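Local structure of alcohol oxidase (Myceliophthora thermophila, 6F74) at residues N99-I104 and V429-S433. The protein binds FAD as a VAO-type flavoprotein and probably acts as an oxygen-dependent oxidase. Residues are numbered along the deposited sequence; the frame is centred on the assembly and turned at random.
Sequences NYPYNI and VGSTS. With NAG (2-acetamido-2-deoxy-beta-D-glucopyranose), chain E; FAD (flavin-adenine dinucleotide), chain I.
Y100 and V429 cross at about a right angle beside the dimethylbenzene end of the flavin, with V429 CG1 3.9 Å from Y100 CZ. The tyrosine side chain runs out beside its backbone N, CG anti to the carbonyl carbon (chi1 -60°), which sets CE1 and CZ against V429 CG1 and CD2 and CE2 against the flavin methyl C8M. S431 O lies in the plane of the ring at its edge, 3.6 Å from CD1, and also receives a CA-H...O contact from Y100 CA. A flat aromatic suits this slot because it can meet a methyl, a carbonyl oxygen at its edge and the flavin at once; an alanine here would probably leave a gap where the ring lay against V429 CG1 and C8M, both losing that packing partner. N99 crosses V429 obliquely, its OD1 3.6 Å from CG2, while its CB packs on C8M. Valine, compact and branched at CB, fits between amide and phenol.

Both segments are irregular loops: 99-104 precedes strand 128-131 of the FAD-binding domain, and 429-433 leads into strand 435-440, the edge of the seven-stranded antiparallel sheet, so the contact joins that domain to the one built on this sheet, in VAO-type oxidases the substrate domain, beside the flavin. G430 N donates to N99 O over 2.6 Å; with phi at 94°, a CB on this residue would jam against the carbonyl O of V429. P101 lays CG and CD against the G430-S431 backbone, and its O lies 2.9 Å from T432 OG1. A water that accepts from I104 N lies close to that hydroxyl, while T432 CG2, anti to the backbone N, turns to Y102 O. A second water bridges Y100 O and S433 N. Beyond, N103 ND2 carries the covalently attached NAG.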
ATOM      1  N   ASN A  99       1.459   2.749  10.697  1.00 17.99           N
ATOM      2  CA  ASN A  99       0.013   2.667  10.517  1.00 18.08           C
ATOM      3  C   ASN A  99      -0.481   1.209  10.668  1.00 18.05           C
ATOM      4  O   ASN A  99      -1.414   0.936  11.382  1.00 18.25           O
ATOM      5  CB  ASN A  99      -0.370   3.193   9.149  1.00 17.99           C
ATOM      6  CG  ASN A  99      -0.636   4.668   9.148  1.00 18.19           C
ATOM      7  OD1 ASN A  99      -1.738   5.071   8.847  1.00 18.32           O
ATOM      8  ND2 ASN A  99       0.364   5.477   9.477  1.00 18.27           N
ATOM      9  N   TYR A 100       0.170   0.300   9.965  1.00 17.87           N
ATOM     10  CA  TYR A 100      -0.136  -1.097  10.032  1.00 17.91           C
ATOM     11  C   TYR A 100       1.090  -1.873  10.567  1.00 17.92           C
ATOM     12  O   TYR A 100       1.811  -2.493   9.821  1.00 17.81           O
ATOM     13  CB  TYR A 100      -0.521  -1.574   8.656  1.00 17.79           C
ATOM     14  CG  TYR A 100      -1.733  -0.875   8.079  1.00 17.82           C
ATOM     15  CD1 TYR A 100      -2.992  -0.995   8.658  1.00 17.99           C
ATOM     16  CD2 TYR A 100      -1.614  -0.118   6.931  1.00 17.72           C
ATOM     17  CE1 TYR A 100      -4.097  -0.356   8.119  1.00 18.04           C
ATOM     18  CE2 TYR A 100      -2.715   0.499   6.351  1.00 17.78           C
ATOM     19  CZ  TYR A 100      -3.952   0.403   6.937  1.00 17.93           C
ATOM     20  OH  TYR A 100      -4.999   1.056   6.333  1.00 18.02           O
ATOM     21  N   PRO A 101       1.326  -1.818  11.877  1.00 18.11           N
ATOM     22  CA  PRO A 101       2.569  -2.379  12.422  1.00 18.15           C
ATOM     23  C   PRO A 101       2.682  -3.863  12.153  1.00 18.23           C
ATOM     24  O   PRO A 101       1.720  -4.594  12.398  1.00 18.42           O
ATOM     25  CB  PRO A 101       2.439  -2.096  13.924  1.00 18.44           C
ATOM     26  CG  PRO A 101       0.983  -1.932  14.163  1.00 18.61           C
ATOM     27  CD  PRO A 101       0.482  -1.233  12.940  1.00 18.36           C
ATOM     28  N   TYR A 102       3.819  -4.289  11.619  1.00 18.12           N
ATOM     29  CA  TYR A 102       3.954  -5.642  11.080  1.00 18.23           C
ATOM     30  C   TYR A 102       3.970  -6.691  12.225  1.00 18.60           C
ATOM     31  O   TYR A 102       3.504  -7.815  12.064  1.00 18.82           O
ATOM     32  CB  TYR A 102       5.181  -5.763  10.165  1.00 18.09           C
ATOM     33  CG  TYR A 102       5.316  -7.155   9.583  1.00 18.28           C
ATOM     34  CD1 TYR A 102       4.440  -7.604   8.618  1.00 18.30           C
ATOM     35  CD2 TYR A 102       6.272  -8.044  10.063  1.00 18.51           C
ATOM     36  CE1 TYR A 102       4.528  -8.876   8.098  1.00 18.56           C
ATOM     37  CE2 TYR A 102       6.362  -9.340   9.563  1.00 18.78           C
ATOM     38  CZ  TYR A 102       5.482  -9.743   8.576  1.00 18.81           C
ATOM     39  OH  TYR A 102       5.564 -11.008   8.068  1.00 19.14           O
ATOM     40  N   ASN A 103       4.492  -6.287  13.381  1.00 18.71           N
ATOM     41  CA  ASN A 103       4.634  -7.158  14.541  1.00 19.12           C
ATOM     42  C   ASN A 103       4.643  -6.284  15.779  1.00 19.25           C
ATOM     43  O   ASN A 103       5.686  -5.717  16.133  1.00 19.18           O
ATOM     44  CB  ASN A 103       5.923  -7.965  14.448  1.00 19.22           C
ATOM     45  CG  ASN A 103       5.969  -9.136  15.412  1.00 19.74           C
ATOM     46  OD1 ASN A 103       4.967  -9.484  16.046  1.00 20.05           O
ATOM     47  ND2 ASN A 103       7.148  -9.749  15.521  1.00 21.06           N
ATOM     48  N   ILE A 104       3.482  -6.183  16.427  1.00 19.49           N
ATOM     49  CA  ILE A 104       3.325  -5.361  17.640  1.00 19.72           C
ATOM     50  C   ILE A 104       4.032  -6.080  18.798  1.00 20.16           C
ATOM     51  O   ILE A 104       3.468  -7.008  19.420  1.00 20.62           O
ATOM     52  CB  ILE A 104       1.823  -5.096  17.959  1.00 19.93           C
ATOM     53  CG1 ILE A 104       1.140  -4.326  16.823  1.00 19.53           C
ATOM     54  CG2 ILE A 104       1.646  -4.318  19.262  1.00 20.29           C
ATOM     55  CD1 ILE A 104      -0.364  -4.152  16.966  1.00 19.73           C
ATOM     56  N   VAL A 429      -6.498   2.959  11.882  1.00 19.14           N
ATOM     57  CA  VAL A 429      -5.375   2.073  11.527  1.00 18.83           C
ATOM     58  C   VAL A 429      -4.825   1.469  12.840  1.00 18.99           C
ATOM     59  O   VAL A 429      -5.545   1.402  13.832  1.00 19.34           O
ATOM     60  CB  VAL A 429      -4.269   2.845  10.775  1.00 18.60           C
ATOM     61  CG1 VAL A 429      -4.782   3.305   9.411  1.00 18.50           C
ATOM     62  CG2 VAL A 429      -3.768   4.037  11.584  1.00 18.81           C
ATOM     63  N   GLY A 430      -3.576   1.011  12.857  1.00 18.80           N
ATOM     64  CA  GLY A 430      -2.938   0.532  14.074  1.00 18.99           C
ATOM     65  C   GLY A 430      -3.006  -0.964  14.369  1.00 19.08           C
ATOM     66  O   GLY A 430      -2.534  -1.429  15.452  1.00 19.33           O
ATOM     67  N   SER A 431      -3.574  -1.736  13.436  1.00 18.95           N
ATOM     68  CA  SER A 431      -3.512  -3.196  13.526  1.00 19.06           C
ATOM     69  C   SER A 431      -2.577  -3.805  12.488  1.00 18.76           C
ATOM     70  O   SER A 431      -2.324  -3.207  11.416  1.00 18.45           O
ATOM     71  CB  SER A 431      -4.898  -3.813  13.379  1.00 19.27           C
ATOM     72  OG  SER A 431      -5.695  -3.439  14.451  1.00 19.64           O
ATOM     73  N   THR A 432      -2.092  -4.999  12.797  1.00 18.91           N
ATOM     74  CA  THR A 432      -1.322  -5.807  11.858  1.00 18.75           C
ATOM     75  C   THR A 432      -2.196  -6.219  10.668  1.00 18.69           C
ATOM     76  O   THR A 432      -3.361  -6.599  10.818  1.00 18.90           O
ATOM     77  CB  THR A 432      -0.720  -7.065  12.543  1.00 19.06           C
ATOM     78  OG1 THR A 432       0.143  -6.660  13.599  1.00 19.14           O
ATOM     79  CG2 THR A 432       0.113  -7.906  11.568  1.00 18.97           C
ATOM     80  N   SER A 433      -1.612  -6.145   9.478  1.00 18.43           N
ATOM     81  CA  SER A 433      -2.295  -6.547   8.247  1.00 18.40           C
ATOM     82  C   SER A 433      -1.905  -7.973   7.913  1.00 18.61           C
ATOM     83  O   SER A 433      -0.709  -8.291   7.872  1.00 18.59           O
ATOM     84  CB  SER A 433      -1.903  -5.629   7.093  1.00 18.11           C
ATOM     85  OG  SER A 433      -2.764  -5.902   6.014  1.00 18.14           O
TER
HETATM   86  C1  NAG E   1       7.388 -10.902  16.336  1.00  7.87           C
HETATM   87  C2  NAG E   1       7.909 -11.982  15.386  1.00 10.57           C
HETATM   88  C3  NAG E   1       8.324 -13.217  16.174  1.00 12.13           C
HETATM   89  C4  NAG E   1       9.324 -12.874  17.257  1.00 13.88           C
HETATM   90  C5  NAG E   1       8.764 -11.755  18.123  1.00 12.89           C
HETATM   91  C6  NAG E   1       9.759 -11.205  19.118  1.00 13.94           C
HETATM   92  C7  NAG E   1       7.068 -12.267  13.063  1.00 13.21           C
HETATM   93  C8  NAG E   1       5.988 -12.846  12.209  1.00 13.16           C
HETATM   94  N2  NAG E   1       6.930 -12.434  14.398  1.00 11.93           N
HETATM   95  O3  NAG E   1       8.915 -14.170  15.297  1.00 12.34           O
HETATM   96  O4  NAG E   1       9.598 -14.049  18.031  1.00 16.71           O
HETATM   97  O5  NAG E   1       8.440 -10.670  17.282  1.00 10.68           O
HETATM   98  O6  NAG E   1      10.911 -10.668  18.436  1.00 15.12           O
HETATM   99  O7  NAG E   1       8.001 -11.677  12.534  1.00 14.83           O
HETATM  100  PA  FAD I 601       6.762   3.444   3.757  1.00 15.73           P
HETATM  101  O1A FAD I 601       6.456   2.438   4.863  1.00 16.33           O
HETATM  102  O2A FAD I 601       7.402   4.728   4.182  1.00 14.61           O
HETATM  103  O5B FAD I 601       7.667   2.704   2.695  1.00 13.82           O
HETATM  104  C5B FAD I 601       7.144   1.617   1.983  1.00 13.38           C
HETATM  105  C4B FAD I 601       8.277   0.908   1.264  1.00 12.87           C
HETATM  106  O4B FAD I 601       8.799   1.826   0.317  1.00 12.82           O
HETATM  107  C3B FAD I 601       9.453   0.494   2.113  1.00 12.31           C
HETATM  108  O3B FAD I 601      10.053  -0.643   1.482  1.00 12.69           O
HETATM  109  C2B FAD I 601      10.428   1.638   1.990  1.00 12.77           C
HETATM  110  O2B FAD I 601      11.811   1.272   2.063  1.00 12.30           O
HETATM  111  C1B FAD I 601      10.160   2.125   0.592  1.00 12.89           C
HETATM  112  N9A FAD I 601      10.357   3.559   0.355  1.00 13.21           N
HETATM  113  C8A FAD I 601       9.607   4.562   0.833  1.00 14.09           C
HETATM  114  N7A FAD I 601      10.051   5.751   0.381  1.00 14.08           N
HETATM  115  C5A FAD I 601      11.093   5.496  -0.404  1.00 13.77           C
HETATM  116  C6A FAD I 601      11.996   6.331  -1.195  1.00 13.93           C
HETATM  117  N6A FAD I 601      11.788   7.668  -1.171  1.00 14.13           N
HETATM  118  N1A FAD I 601      12.986   5.707  -1.886  1.00 13.83           N
HETATM  119  C2A FAD I 601      13.129   4.356  -1.856  1.00 14.21           C
HETATM  120  N3A FAD I 601      12.311   3.524  -1.161  1.00 13.99           N
HETATM  121  C4A FAD I 601      11.292   4.051  -0.434  1.00 13.66           C
HETATM  122  N1  FAD I 601      -2.264   1.851  -1.403  1.00 11.40           N
HETATM  123  C2  FAD I 601      -3.038   2.011  -2.500  1.00 11.65           C
HETATM  124  O2  FAD I 601      -2.643   1.533  -3.594  1.00 12.31           O
HETATM  125  N3  FAD I 601      -4.202   2.690  -2.463  1.00 11.81           N
HETATM  126  C4  FAD I 601      -4.692   3.222  -1.329  1.00 12.03           C
HETATM  127  O4  FAD I 601      -5.780   3.833  -1.294  1.00 13.38           O
HETATM  128  C4X FAD I 601      -3.917   3.075  -0.079  1.00 11.93           C
HETATM  129  N5  FAD I 601      -4.361   3.579   1.089  1.00 11.39           N
HETATM  130  C5X FAD I 601      -3.623   3.436   2.218  1.00 10.96           C
HETATM  131  C6  FAD I 601      -4.088   3.981   3.414  1.00  9.80           C
HETATM  132  C7  FAD I 601      -3.364   3.879   4.589  1.00  8.66           C
HETATM  133  C7M FAD I 601      -4.025   4.503   5.794  1.00  8.75           C
HETATM  134  C8  FAD I 601      -2.045   3.185   4.580  1.00  7.38           C
HETATM  135  C8M FAD I 601      -1.163   3.069   5.815  1.00  4.60           C
HETATM  136  C9  FAD I 601      -1.588   2.618   3.394  1.00  9.18           C
HETATM  137  C9A FAD I 601      -2.314   2.717   2.194  1.00 10.70           C
HETATM  138  N10 FAD I 601      -1.862   2.179   0.957  1.00 12.01           N
HETATM  139  C10 FAD I 601      -2.649   2.339  -0.191  1.00 11.68           C
HETATM  140  C1' FAD I 601      -0.625   1.372   0.837  1.00 13.09           C
HETATM  141  C2' FAD I 601       0.636   2.010   0.353  1.00 14.05           C
HETATM  142  O2' FAD I 601       0.575   2.039  -1.071  1.00 13.99           O
HETATM  143  C3' FAD I 601       1.831   1.144   0.766  1.00 15.12           C
HETATM  144  O3' FAD I 601       1.803   0.838   2.172  1.00 16.26           O
HETATM  145  C4' FAD I 601       3.157   1.800   0.405  1.00 15.51           C
HETATM  146  O4' FAD I 601       4.236   0.948   0.800  1.00 16.74           O
HETATM  147  C5' FAD I 601       3.293   3.168   1.056  1.00 15.36           C
HETATM  148  O5' FAD I 601       4.526   3.766   0.699  1.00 15.25           O
HETATM  149  P   FAD I 601       5.092   4.766   1.787  1.00 15.53           P
HETATM  150  O1P FAD I 601       4.012   5.721   2.214  1.00 15.56           O
HETATM  151  O2P FAD I 601       6.379   5.290   1.243  1.00 17.65           O
HETATM  152  O3P FAD I 601       5.355   3.728   3.001  1.00 15.91           O
HETATM  153  O   HOH W   1       1.068  -4.910   8.765  1.00  2.14           O
HETATM  154  O   HOH W   2       1.246  -7.981  15.440  1.00 10.63           O